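Local coordinates for protein RNA-dependent RNA Polymerase (Bombyx mori cytoplasmic polyhedrosis virus, PDB 6TZ0) that synthesises RNA on an RNA template, transcribing the viral double-stranded genome into plus strands and probably, after core assembly, making the complementary minus strands, at residues 383-388 and 560-565; 514-519 and 673-678; 669-674 and 691-696. All blocks are in the same frame, centred on the assembly; numbering follows the deposited sequence.

Interaction 1 (383-388 and 560-565)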
ATOM      1  N   GLN A 383     -18.993 -22.664  -1.206  1.00 21.60           N
ATOM      2  CA  GLN A 383     -20.192 -21.888  -0.937  1.00 21.60           C
ATOM      3  C   GLN A 383     -20.714 -21.270  -2.226  1.00 21.60           C
ATOM      4  O   GLN A 383     -19.986 -21.131  -3.209  1.00 21.60           O
ATOM      5  CB  GLN A 383     -19.909 -20.834   0.131  1.00 21.60           C
ATOM      6  CG  GLN A 383     -18.708 -19.997  -0.184  1.00 21.60           C
ATOM      7  CD  GLN A 383     -18.339 -19.081   0.944  1.00 21.60           C
ATOM      8  OE1 GLN A 383     -18.999 -19.062   1.975  1.00 21.60           O
ATOM      9  NE2 GLN A 383     -17.280 -18.312   0.759  1.00 21.60           N
ATOM     10  N   LYS A 384     -21.992 -20.907  -2.203  1.00 19.94           N
ATOM     11  CA  LYS A 384     -22.702 -20.495  -3.403  1.00 19.94           C
ATOM     12  C   LYS A 384     -23.863 -19.610  -2.986  1.00 19.94           C
ATOM     13  O   LYS A 384     -24.451 -19.811  -1.924  1.00 19.94           O
ATOM     14  CB  LYS A 384     -23.194 -21.726  -4.176  1.00 19.94           C
ATOM     15  CG  LYS A 384     -23.728 -21.463  -5.565  1.00 19.94           C
ATOM     16  CD  LYS A 384     -24.100 -22.761  -6.236  1.00 19.94           C
ATOM     17  CE  LYS A 384     -24.419 -22.556  -7.701  1.00 19.94           C
ATOM     18  NZ  LYS A 384     -25.644 -21.750  -7.906  1.00 19.94           N
ATOM     19  N   TYR A 385     -24.183 -18.623  -3.815  1.00 21.35           N
ATOM     20  CA  TYR A 385     -25.246 -17.677  -3.497  1.00 21.35           C
ATOM     21  C   TYR A 385     -26.596 -18.156  -4.000  1.00 21.35           C
ATOM     22  O   TYR A 385     -26.708 -18.710  -5.094  1.00 21.35           O
ATOM     23  CB  TYR A 385     -24.938 -16.298  -4.077  1.00 21.35           C
ATOM     24  CG  TYR A 385     -23.937 -15.533  -3.257  1.00 21.35           C
ATOM     25  CD1 TYR A 385     -24.344 -14.803  -2.152  1.00 21.35           C
ATOM     26  CD2 TYR A 385     -22.589 -15.573  -3.558  1.00 21.35           C
ATOM     27  CE1 TYR A 385     -23.446 -14.118  -1.387  1.00 21.35           C
ATOM     28  CE2 TYR A 385     -21.681 -14.881  -2.801  1.00 21.35           C
ATOM     29  CZ  TYR A 385     -22.115 -14.164  -1.714  1.00 21.35           C
ATOM     30  OH  TYR A 385     -21.208 -13.485  -0.950  1.00 21.35           O
ATOM     31  N   ALA A 386     -27.624 -17.936  -3.182  1.00 27.13           N
ATOM     32  CA  ALA A 386     -28.982 -18.267  -3.589  1.00 27.13           C
ATOM     33  C   ALA A 386     -29.501 -17.253  -4.600  1.00 27.13           C
ATOM     34  O   ALA A 386     -29.817 -17.605  -5.741  1.00 27.13           O
ATOM     35  CB  ALA A 386     -29.897 -18.336  -2.365  1.00 27.13           C
ATOM     36  N   ASN A 387     -29.569 -15.986  -4.200  1.00 32.13           N
ATOM     37  CA  ASN A 387     -30.008 -14.902  -5.065  1.00 32.13           C
ATOM     38  C   ASN A 387     -29.571 -13.590  -4.429  1.00 32.13           C
ATOM     39  O   ASN A 387     -29.380 -13.515  -3.212  1.00 32.13           O
ATOM     40  CB  ASN A 387     -31.527 -14.919  -5.269  1.00 32.13           C
ATOM     41  CG  ASN A 387     -31.973 -14.066  -6.435  1.00 32.13           C
ATOM     42  OD1 ASN A 387     -31.158 -13.431  -7.103  1.00 32.13           O
ATOM     43  ND2 ASN A 387     -33.276 -14.046  -6.688  1.00 32.13           N
ATOM     44  N   GLY A 388     -29.413 -12.562  -5.257  1.00 26.84           N
ATOM     45  CA  GLY A 388     -28.959 -11.276  -4.766  1.00 26.84           C
ATOM     46  C   GLY A 388     -27.726 -10.782  -5.487  1.00 26.84           C
ATOM     47  O   GLY A 388     -27.459 -11.215  -6.606  1.00 26.84           O
ATOM     48  N   LYS A 560     -16.658  -8.865   1.942  1.00 24.60           N
ATOM     49  CA  LYS A 560     -15.452  -9.659   1.732  1.00 24.60           C
ATOM     50  C   LYS A 560     -15.790 -11.090   1.332  1.00 24.60           C
ATOM     51  O   LYS A 560     -15.060 -11.711   0.544  1.00 24.60           O
ATOM     52  CB  LYS A 560     -14.609  -9.630   3.007  1.00 24.60           C
ATOM     53  CG  LYS A 560     -13.374 -10.497   2.987  1.00 24.60           C
ATOM     54  CD  LYS A 560     -12.309  -9.958   2.076  1.00 24.60           C
ATOM     55  CE  LYS A 560     -11.190 -10.963   1.948  1.00 24.60           C
ATOM     56  NZ  LYS A 560     -10.593 -11.267   3.265  1.00 24.60           N
ATOM     57  N   ASP A 561     -16.918 -11.608   1.819  1.00 23.82           N
ATOM     58  CA  ASP A 561     -17.302 -12.975   1.483  1.00 23.82           C
ATOM     59  C   ASP A 561     -17.638 -13.166  -0.003  1.00 23.82           C
ATOM     60  O   ASP A 561     -17.514 -14.287  -0.500  1.00 23.82           O
ATOM     61  CB  ASP A 561     -18.480 -13.393   2.357  1.00 23.82           C
ATOM     62  CG  ASP A 561     -18.536 -14.884   2.587  1.00 23.82           C
ATOM     63  OD1 ASP A 561     -17.662 -15.610   2.074  1.00 23.82           O
ATOM     64  OD2 ASP A 561     -19.444 -15.335   3.309  1.00 23.82           O
ATOM     65  N   ILE A 562     -17.996 -12.096  -0.729  1.00 22.15           N
ATOM     66  CA  ILE A 562     -18.282 -12.205  -2.165  1.00 22.15           C
ATOM     67  C   ILE A 562     -17.021 -12.583  -2.937  1.00 22.15           C
ATOM     68  O   ILE A 562     -17.032 -13.484  -3.783  1.00 22.15           O
ATOM     69  CB  ILE A 562     -18.888 -10.894  -2.702  1.00 22.15           C
ATOM     70  CG1 ILE A 562     -20.229 -10.594  -2.044  1.00 22.15           C
ATOM     71  CG2 ILE A 562     -19.073 -10.948  -4.210  1.00 22.15           C
ATOM     72  CD1 ILE A 562     -20.794  -9.251  -2.396  1.00 22.15           C
ATOM     73  N   TYR A 563     -15.914 -11.898  -2.652  1.00 23.26           N
ATOM     74  CA  TYR A 563     -14.623 -12.261  -3.223  1.00 23.26           C
ATOM     75  C   TYR A 563     -14.125 -13.589  -2.671  1.00 23.26           C
ATOM     76  O   TYR A 563     -13.423 -14.326  -3.376  1.00 23.26           O
ATOM     77  CB  TYR A 563     -13.630 -11.136  -2.936  1.00 23.26           C
ATOM     78  CG  TYR A 563     -12.246 -11.260  -3.533  1.00 23.26           C
ATOM     79  CD1 TYR A 563     -12.021 -10.984  -4.873  1.00 23.26           C
ATOM     80  CD2 TYR A 563     -11.157 -11.609  -2.746  1.00 23.26           C
ATOM     81  CE1 TYR A 563     -10.758 -11.076  -5.415  1.00 23.26           C
ATOM     82  CE2 TYR A 563      -9.892 -11.704  -3.287  1.00 23.26           C
ATOM     83  CZ  TYR A 563      -9.703 -11.440  -4.620  1.00 23.26           C
ATOM     84  OH  TYR A 563      -8.447 -11.534  -5.159  1.00 23.26           O
ATOM     85  N   ASN A 564     -14.482 -13.910  -1.419  1.00 22.33           N
ATOM     86  CA  ASN A 564     -14.069 -15.184  -0.839  1.00 22.33           C
ATOM     87  C   ASN A 564     -14.689 -16.378  -1.555  1.00 22.33           C
ATOM     88  O   ASN A 564     -14.052 -17.426  -1.643  1.00 22.33           O
ATOM     89  CB  ASN A 564     -14.416 -15.252   0.645  1.00 22.33           C
ATOM     90  CG  ASN A 564     -13.538 -14.375   1.490  1.00 22.33           C
ATOM     91  OD1 ASN A 564     -12.355 -14.212   1.208  1.00 22.33           O
ATOM     92  ND2 ASN A 564     -14.097 -13.835   2.557  1.00 22.33           N
ATOM     93  N   THR A 565     -15.918 -16.240  -2.064  1.00 22.05           N
ATOM     94  CA  THR A 565     -16.525 -17.323  -2.844  1.00 22.05           C
ATOM     95  C   THR A 565     -15.749 -17.602  -4.124  1.00 22.05           C
ATOM     96  O   THR A 565     -15.540 -18.764  -4.490  1.00 22.05           O
ATOM     97  CB  THR A 565     -17.971 -16.998  -3.203  1.00 22.05           C
ATOM     98  OG1 THR A 565     -18.010 -15.786  -3.959  1.00 22.05           O
ATOM     99  CG2 THR A 565     -18.806 -16.843  -1.981  1.00 22.05           C
TER
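The phenol of Tyr385 reaches the side of helix 557-573, where Thr565 OG1 lies at the ring edge, close to its plane, and Thr565 CG2 and Ile562 CG1 approach obliquely. Thr565 CG2 comes within 3.6 Å of Tyr385 CE2, and the two side chains cross at about a right angle. Farther out, the hydroxyl of Tyr385 rests on the first branch of the isoleucine, its OH 3.2 Å from Ile562 CG1, so the outer half of the phenol, CE2 and OH, does the touching. A second flat pair lies nearer the strand: the amide of Gln383 and the carboxylate of Asp561 arrive from opposite directions with their planes turned 55° apart. Gln383 NE2 gives Asp561 OD1 a weak hydrogen bond, 3.0 Å long and bent to 133° at the hydrogen.

The glutamine chain is extended beyond CG (chi2 -173°), which carries NE2 up to the helix and lays the stem against Thr565, with Gln383 CG 3.6 Å from Thr565 CG2. Thr565 OG1 is turned back to its own helix, hydrogen-bonded to the carbonyl O of Ile562; CG2 is left to touch both Gln383 and Tyr385, while OG1 stays at the ring edge. At the other end of the amide, Gln383 OE1 has a weak hydrogen bond with Ser380 OG, so each end of the amide has one weak bond.

The contact is buried packing that lays the end of strand 380-384, an outer strand of an antiparallel sheet, against helix 557-573. Pro369 touches residues of both segments, helix 389-397 packs on Tyr385, Ile562 and Thr565, and Leu541 of the neighbouring Viral structural protein 4 chain lies on Asp561.

Interaction 2 (514-519 and 673-678)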
ATOM      1  N   ASN A 514      -9.177 -10.428 -19.283  1.00 31.53           N
ATOM      2  CA  ASN A 514     -10.142  -9.416 -19.673  1.00 31.53           C
ATOM      3  C   ASN A 514      -9.397  -8.177 -20.139  1.00 31.53           C
ATOM      4  O   ASN A 514      -8.164  -8.137 -20.178  1.00 31.53           O
ATOM      5  CB  ASN A 514     -11.069  -9.030 -18.518  1.00 31.53           C
ATOM      6  CG  ASN A 514     -11.989 -10.126 -18.119  1.00 31.53           C
ATOM      7  OD1 ASN A 514     -11.963 -10.591 -16.983  1.00 31.53           O
ATOM      8  ND2 ASN A 514     -12.828 -10.556 -19.051  1.00 31.53           N
ATOM      9  N   ASP A 515     -10.175  -7.147 -20.466  1.00 34.33           N
ATOM     10  CA  ASP A 515      -9.662  -5.829 -20.803  1.00 34.33           C
ATOM     11  C   ASP A 515     -10.320  -4.739 -19.967  1.00 34.33           C
ATOM     12  O   ASP A 515     -10.348  -3.580 -20.385  1.00 34.33           O
ATOM     13  CB  ASP A 515      -9.856  -5.541 -22.291  1.00 34.33           C
ATOM     14  CG  ASP A 515     -11.299  -5.720 -22.741  1.00 34.33           C
ATOM     15  OD1 ASP A 515     -12.125  -6.243 -21.961  1.00 34.33           O
ATOM     16  OD2 ASP A 515     -11.615  -5.323 -23.879  1.00 34.33           O
ATOM     17  N   ASN A 516     -10.862  -5.082 -18.805  1.00 30.88           N
ATOM     18  CA  ASN A 516     -11.597  -4.118 -18.001  1.00 30.88           C
ATOM     19  C   ASN A 516     -10.876  -3.757 -16.705  1.00 30.88           C
ATOM     20  O   ASN A 516     -11.507  -3.576 -15.663  1.00 30.88           O
ATOM     21  CB  ASN A 516     -13.021  -4.615 -17.745  1.00 30.88           C
ATOM     22  CG  ASN A 516     -13.077  -5.983 -17.131  1.00 30.88           C
ATOM     23  OD1 ASN A 516     -12.065  -6.544 -16.740  1.00 30.88           O
ATOM     24  ND2 ASN A 516     -14.278  -6.546 -17.069  1.00 30.88           N
ATOM     25  N   ALA A 517      -9.553  -3.652 -16.767  1.00 34.01           N
ATOM     26  CA  ALA A 517      -8.744  -3.101 -15.695  1.00 34.01           C
ATOM     27  C   ALA A 517      -7.724  -2.159 -16.313  1.00 34.01           C
ATOM     28  O   ALA A 517      -7.427  -2.236 -17.506  1.00 34.01           O
ATOM     29  CB  ALA A 517      -8.047  -4.191 -14.885  1.00 34.01           C
ATOM     30  N   ALA A 518      -7.174  -1.272 -15.485  1.00 39.95           N
ATOM     31  CA  ALA A 518      -6.344  -0.178 -15.974  1.00 39.95           C
ATOM     32  C   ALA A 518      -4.873  -0.327 -15.588  1.00 39.95           C
ATOM     33  O   ALA A 518      -4.112   0.637 -15.716  1.00 39.95           O
ATOM     34  CB  ALA A 518      -6.894   1.156 -15.471  1.00 39.95           C
ATOM     35  N   GLN A 519      -4.451  -1.513 -15.135  1.00 46.13           N
ATOM     36  CA  GLN A 519      -3.062  -1.707 -14.719  1.00 46.13           C
ATOM     37  C   GLN A 519      -2.071  -1.651 -15.871  1.00 46.13           C
ATOM     38  O   GLN A 519      -0.899  -1.335 -15.645  1.00 46.13           O
ATOM     39  CB  GLN A 519      -2.873  -3.049 -14.009  1.00 46.13           C
ATOM     40  CG  GLN A 519      -3.413  -3.121 -12.611  1.00 46.13           C
ATOM     41  CD  GLN A 519      -3.065  -4.419 -11.930  1.00 46.13           C
ATOM     42  OE1 GLN A 519      -2.489  -5.318 -12.541  1.00 46.13           O
ATOM     43  NE2 GLN A 519      -3.392  -4.519 -10.647  1.00 46.13           N
ATOM     44  N   THR A 673     -20.054  -0.203 -23.519  1.00 30.87           N
ATOM     45  CA  THR A 673     -18.962  -0.468 -24.445  1.00 30.87           C
ATOM     46  C   THR A 673     -17.707  -0.959 -23.728  1.00 30.87           C
ATOM     47  O   THR A 673     -17.249  -2.078 -23.968  1.00 30.87           O
ATOM     48  CB  THR A 673     -18.652   0.791 -25.244  1.00 30.87           C
ATOM     49  OG1 THR A 673     -18.233   1.811 -24.341  1.00 30.87           O
ATOM     50  CG2 THR A 673     -19.883   1.263 -25.961  1.00 30.87           C
ATOM     51  N   THR A 674     -17.137  -0.128 -22.855  1.00 29.79           N
ATOM     52  CA  THR A 674     -15.971  -0.504 -22.067  1.00 29.79           C
ATOM     53  C   THR A 674     -16.149  -0.017 -20.638  1.00 29.79           C
ATOM     54  O   THR A 674     -16.884   0.933 -20.370  1.00 29.79           O
ATOM     55  CB  THR A 674     -14.648   0.078 -22.618  1.00 29.79           C
ATOM     56  OG1 THR A 674     -14.729   1.503 -22.688  1.00 29.79           O
ATOM     57  CG2 THR A 674     -14.281  -0.486 -23.988  1.00 29.79           C
ATOM     58  N   ILE A 675     -15.469  -0.696 -19.717  1.00 30.19           N
ATOM     59  CA  ILE A 675     -15.261  -0.201 -18.365  1.00 30.19           C
ATOM     60  C   ILE A 675     -13.780  -0.333 -18.043  1.00 30.19           C
ATOM     61  O   ILE A 675     -13.099  -1.230 -18.544  1.00 30.19           O
ATOM     62  CB  ILE A 675     -16.120  -0.923 -17.293  1.00 30.19           C
ATOM     63  CG1 ILE A 675     -15.850  -2.417 -17.269  1.00 30.19           C
ATOM     64  CG2 ILE A 675     -17.591  -0.666 -17.499  1.00 30.19           C
ATOM     65  CD1 ILE A 675     -16.406  -3.109 -16.058  1.00 30.19           C
ATOM     66  N   LYS A 676     -13.272   0.596 -17.235  1.00 31.03           N
ATOM     67  CA  LYS A 676     -11.906   0.541 -16.727  1.00 31.03           C
ATOM     68  C   LYS A 676     -11.928   0.762 -15.223  1.00 31.03           C
ATOM     69  O   LYS A 676     -12.551   1.712 -14.744  1.00 31.03           O
ATOM     70  CB  LYS A 676     -11.007   1.572 -17.404  1.00 31.03           C
ATOM     71  CG  LYS A 676     -10.732   1.281 -18.855  1.00 31.03           C
ATOM     72  CD  LYS A 676      -9.896   0.027 -18.988  1.00 31.03           C
ATOM     73  CE  LYS A 676      -9.563  -0.268 -20.433  1.00 31.03           C
ATOM     74  NZ  LYS A 676      -8.778  -1.518 -20.576  1.00 31.03           N
ATOM     75  N   ILE A 677     -11.280  -0.135 -14.480  1.00 30.94           N
ATOM     76  CA  ILE A 677     -11.323  -0.146 -13.021  1.00 30.94           C
ATOM     77  C   ILE A 677      -9.904  -0.308 -12.484  1.00 30.94           C
ATOM     78  O   ILE A 677      -9.129  -1.115 -13.005  1.00 30.94           O
ATOM     79  CB  ILE A 677     -12.252  -1.270 -12.496  1.00 30.94           C
ATOM     80  CG1 ILE A 677     -13.696  -1.005 -12.900  1.00 30.94           C
ATOM     81  CG2 ILE A 677     -12.222  -1.378 -10.988  1.00 30.94           C
ATOM     82  CD1 ILE A 677     -14.598  -2.156 -12.688  1.00 30.94           C
ATOM     83  N   LEU A 678      -9.551   0.483 -11.459  1.00 34.20           N
ATOM     84  CA  LEU A 678      -8.293   0.279 -10.747  1.00 34.20           C
ATOM     85  C   LEU A 678      -8.509   0.292  -9.228  1.00 34.20           C
ATOM     86  O   LEU A 678      -7.585   0.578  -8.466  1.00 34.20           O
ATOM     87  CB  LEU A 678      -7.257   1.323 -11.187  1.00 34.20           C
ATOM     88  CG  LEU A 678      -5.770   0.979 -11.023  1.00 34.20           C
ATOM     89  CD1 LEU A 678      -5.488  -0.231 -11.846  1.00 34.20           C
ATOM     90  CD2 LEU A 678      -4.858   2.098 -11.436  1.00 34.20           C
TER
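Residues 516-518 run in the same direction as 676-678, the backbones 4.7 Å apart at the CA atoms of Ala517 and Ile677, yet one backbone hydrogen bond joins them: Ala518 N to Ile677 O, 3.2 Å. CA-H...O contacts from Asn516 to Ile675 O and from Ala517 to Ile677 O fill in beside it. The bond is supplemented by Lys676, whose chain bends at chi2 (-67°) and then runs extended toward Asp515. Lys676 NZ is 2.6 Å from Asp515 O, in a hydrogen bond that comes from above the carbonyl plane, and bonds weakly to Ala517 O as well; one ammonium thus bridges two loop carbonyls. Apolar contacts complete the interface. Asn516 and Ile675 stand side by side, pointing the same way, with Asn516 CB 3.6 Å from Ile675 CG1, while Leu678 CD1 meets Gln519 CG at 3.6 Å and also touches Ala518.

The loop thereby lies along strand 672-677, the outer strand of the polymerase-palm hairpin 672-677/682-687, whose turn carries the magnesium-binding Asp680 and Asp681. Strand 682-687 pairs with it, through bonds such as that between Lys676 and Met683, and helix 644-665 packs Val656 and Leu652 against Ile675 and Ile677.

Interaction 3 (669-674 and 691-696)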
ATOM      1  N   ASN A 669     -31.449  -4.927 -23.166  1.00 26.99           N
ATOM      2  CA  ASN A 669     -30.200  -4.844 -23.897  1.00 26.99           C
ATOM      3  C   ASN A 669     -29.089  -4.292 -23.010  1.00 26.99           C
ATOM      4  O   ASN A 669     -29.314  -3.822 -21.895  1.00 26.99           O
ATOM      5  CB  ASN A 669     -30.370  -3.992 -25.152  1.00 26.99           C
ATOM      6  CG  ASN A 669     -30.891  -2.596 -24.858  1.00 26.99           C
ATOM      7  OD1 ASN A 669     -31.215  -2.258 -23.721  1.00 26.99           O
ATOM      8  ND2 ASN A 669     -30.935  -1.764 -25.881  1.00 26.99           N
ATOM      9  N   SER A 670     -27.872  -4.342 -23.525  1.00 28.65           N
ATOM     10  CA  SER A 670     -26.747  -3.653 -22.925  1.00 28.65           C
ATOM     11  C   SER A 670     -26.235  -2.631 -23.921  1.00 28.65           C
ATOM     12  O   SER A 670     -26.124  -2.913 -25.116  1.00 28.65           O
ATOM     13  CB  SER A 670     -25.624  -4.609 -22.550  1.00 28.65           C
ATOM     14  OG  SER A 670     -24.959  -5.096 -23.694  1.00 28.65           O
ATOM     15  N   CYS A 671     -25.947  -1.436 -23.428  1.00 31.24           N
ATOM     16  CA  CYS A 671     -25.324  -0.401 -24.234  1.00 31.24           C
ATOM     17  C   CYS A 671     -23.897  -0.128 -23.785  1.00 31.24           C
ATOM     18  O   CYS A 671     -23.266   0.808 -24.281  1.00 31.24           O
ATOM     19  CB  CYS A 671     -26.168   0.868 -24.181  1.00 31.24           C
ATOM     20  SG  CYS A 671     -26.339   1.485 -22.530  1.00 31.24           S
ATOM     21  N   LEU A 672     -23.371  -0.951 -22.886  1.00 29.76           N
ATOM     22  CA  LEU A 672     -22.067  -0.735 -22.276  1.00 29.76           C
ATOM     23  C   LEU A 672     -20.973  -1.127 -23.257  1.00 29.76           C
ATOM     24  O   LEU A 672     -20.953  -2.257 -23.753  1.00 29.76           O
ATOM     25  CB  LEU A 672     -21.965  -1.548 -20.989  1.00 29.76           C
ATOM     26  CG  LEU A 672     -20.837  -1.355 -19.976  1.00 29.76           C
ATOM     27  CD1 LEU A 672     -21.386  -1.635 -18.609  1.00 29.76           C
ATOM     28  CD2 LEU A 672     -19.684  -2.288 -20.231  1.00 29.76           C
ATOM     29  N   THR A 673     -20.054  -0.203 -23.519  1.00 30.87           N
ATOM     30  CA  THR A 673     -18.962  -0.468 -24.445  1.00 30.87           C
ATOM     31  C   THR A 673     -17.707  -0.959 -23.728  1.00 30.87           C
ATOM     32  O   THR A 673     -17.249  -2.078 -23.968  1.00 30.87           O
ATOM     33  CB  THR A 673     -18.652   0.791 -25.244  1.00 30.87           C
ATOM     34  OG1 THR A 673     -18.233   1.811 -24.341  1.00 30.87           O
ATOM     35  CG2 THR A 673     -19.883   1.263 -25.961  1.00 30.87           C
ATOM     36  N   THR A 674     -17.137  -0.128 -22.855  1.00 29.79           N
ATOM     37  CA  THR A 674     -15.971  -0.504 -22.067  1.00 29.79           C
ATOM     38  C   THR A 674     -16.149  -0.017 -20.638  1.00 29.79           C
ATOM     39  O   THR A 674     -16.884   0.933 -20.370  1.00 29.79           O
ATOM     40  CB  THR A 674     -14.648   0.078 -22.618  1.00 29.79           C
ATOM     41  OG1 THR A 674     -14.729   1.503 -22.688  1.00 29.79           O
ATOM     42  CG2 THR A 674     -14.281  -0.486 -23.988  1.00 29.79           C
ATOM     43  N   ASN A 691     -32.431   6.961 -23.633  1.00 38.78           N
ATOM     44  CA  ASN A 691     -33.281   6.116 -22.803  1.00 38.78           C
ATOM     45  C   ASN A 691     -32.544   4.868 -22.339  1.00 38.78           C
ATOM     46  O   ASN A 691     -32.541   4.552 -21.142  1.00 38.78           O
ATOM     47  CB  ASN A 691     -34.530   5.735 -23.583  1.00 38.78           C
ATOM     48  CG  ASN A 691     -35.416   6.919 -23.853  1.00 38.78           C
ATOM     49  OD1 ASN A 691     -35.668   7.737 -22.969  1.00 38.78           O
ATOM     50  ND2 ASN A 691     -35.878   7.036 -25.091  1.00 38.78           N
ATOM     51  N   ASP A 692     -31.892   4.167 -23.266  1.00 37.77           N
ATOM     52  CA  ASP A 692     -31.209   2.926 -22.935  1.00 37.77           C
ATOM     53  C   ASP A 692     -29.982   3.172 -22.073  1.00 37.77           C
ATOM     54  O   ASP A 692     -29.732   2.422 -21.121  1.00 37.77           O
ATOM     55  CB  ASP A 692     -30.805   2.202 -24.213  1.00 37.77           C
ATOM     56  CG  ASP A 692     -31.994   1.762 -25.031  1.00 37.77           C
ATOM     57  OD1 ASP A 692     -33.069   1.526 -24.445  1.00 37.77           O
ATOM     58  OD2 ASP A 692     -31.852   1.653 -26.266  1.00 37.77           O
ATOM     59  N   THR A 693     -29.217   4.222 -22.388  1.00 33.23           N
ATOM     60  CA  THR A 693     -28.037   4.548 -21.597  1.00 33.23           C
ATOM     61  C   THR A 693     -28.413   5.000 -20.195  1.00 33.23           C
ATOM     62  O   THR A 693     -27.747   4.620 -19.222  1.00 33.23           O
ATOM     63  CB  THR A 693     -27.197   5.611 -22.304  1.00 33.23           C
ATOM     64  OG1 THR A 693     -28.011   6.741 -22.622  1.00 33.23           O
ATOM     65  CG2 THR A 693     -26.566   5.062 -23.561  1.00 33.23           C
ATOM     66  N   HIS A 694     -29.499   5.768 -20.062  1.00 33.72           N
ATOM     67  CA  HIS A 694     -29.942   6.171 -18.733  1.00 33.72           C
ATOM     68  C   HIS A 694     -30.454   4.980 -17.931  1.00 33.72           C
ATOM     69  O   HIS A 694     -30.163   4.872 -16.736  1.00 33.72           O
ATOM     70  CB  HIS A 694     -31.005   7.260 -18.845  1.00 33.72           C
ATOM     71  CG  HIS A 694     -31.507   7.756 -17.524  1.00 33.72           C
ATOM     72  ND1 HIS A 694     -30.730   8.504 -16.665  1.00 33.72           N
ATOM     73  CD2 HIS A 694     -32.714   7.632 -16.926  1.00 33.72           C
ATOM     74  CE1 HIS A 694     -31.433   8.806 -15.589  1.00 33.72           C
ATOM     75  NE2 HIS A 694     -32.642   8.291 -15.723  1.00 33.72           N
ATOM     76  N   ASP A 695     -31.176   4.058 -18.580  1.00 32.59           N
ATOM     77  CA  ASP A 695     -31.668   2.861 -17.897  1.00 32.59           C
ATOM     78  C   ASP A 695     -30.517   1.989 -17.405  1.00 32.59           C
ATOM     79  O   ASP A 695     -30.518   1.536 -16.251  1.00 32.59           O
ATOM     80  CB  ASP A 695     -32.575   2.074 -18.843  1.00 32.59           C
ATOM     81  CG  ASP A 695     -33.378   0.987 -18.139  1.00 32.59           C
ATOM     82  OD1 ASP A 695     -33.301   0.851 -16.900  1.00 32.59           O
ATOM     83  OD2 ASP A 695     -34.091   0.244 -18.841  1.00 32.59           O
ATOM     84  N   HIS A 696     -29.498   1.805 -18.240  1.00 27.81           N
ATOM     85  CA  HIS A 696     -28.401   0.918 -17.880  1.00 27.81           C
ATOM     86  C   HIS A 696     -27.510   1.545 -16.810  1.00 27.81           C
ATOM     87  O   HIS A 696     -27.035   0.846 -15.901  1.00 27.81           O
ATOM     88  CB  HIS A 696     -27.625   0.567 -19.148  1.00 27.81           C
ATOM     89  CG  HIS A 696     -26.695  -0.592 -19.001  1.00 27.81           C
ATOM     90  ND1 HIS A 696     -25.872  -1.005 -20.024  1.00 27.81           N
ATOM     91  CD2 HIS A 696     -26.440  -1.414 -17.961  1.00 27.81           C
ATOM     92  CE1 HIS A 696     -25.162  -2.041 -19.625  1.00 27.81           C
ATOM     93  NE2 HIS A 696     -25.484  -2.307 -18.374  1.00 27.81           N
TER
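Cys671, just before the first strand of the beta hairpin 672-677/682-687, packs on helix 690-705, the helix that follows this hairpin in the polymerase palm. The tight part centres on its thiol. Cys671 SG sits 3.6 Å from Thr693 CA and 3.7 Å from Thr693 CG2, and the methyl faces it while Thr693 OG1 is engaged elsewhere, hydrogen-bonded to Asn689 O. His696 closes the other side: with CG anti to the backbone N (chi1 -165°), its imidazole extends beyond the cysteine and meets Leu672, whose CB lies 3.5 Å from His696 CE1. Phe686 of the second hairpin strand packs near Cys671, Thr693 and His696.

The loose part is at the exposed end, where Asn669 and Asp692 cross at about a right angle. Asn669 ND2 is 3.6 Å from Asp692 OD2, and the amide and carboxylate planes are perpendicular. Asn669 is held instead through its carbonyl O, to which Arg663 of helix 644-665 hydrogen-bonds. Within the tight part, by contrast, Cys671 N makes a long, weak hydrogen bond, 3.4 Å, to His696 ND1, fairly straight at 160°, while Cys671 SG stands at the edge of the same ring, in its plane.

How the interactions relate
Interactions 2 and 3 share Thr673 and Thr674 on strand 672-677, their centres about 17 Å apart: interaction 3 packs the beginning of that strand on helix 690-705, and interaction 2 flanks its far end. That end leads into the GDD turn of polymerase motif C. The side chain of Leu678 is about 5 Å from that of Asp681, and that of Ile677 about 8 Å from that of Asp680; both aspartates bind magnesium in another structure of this protein. Interaction 1 lies farther off, its centre about 23 Å from that of interaction 2 and 26 Å from that of interaction 3, on helix 557-573, the second helix after the strand that carries Asp547, a further magnesium ligand.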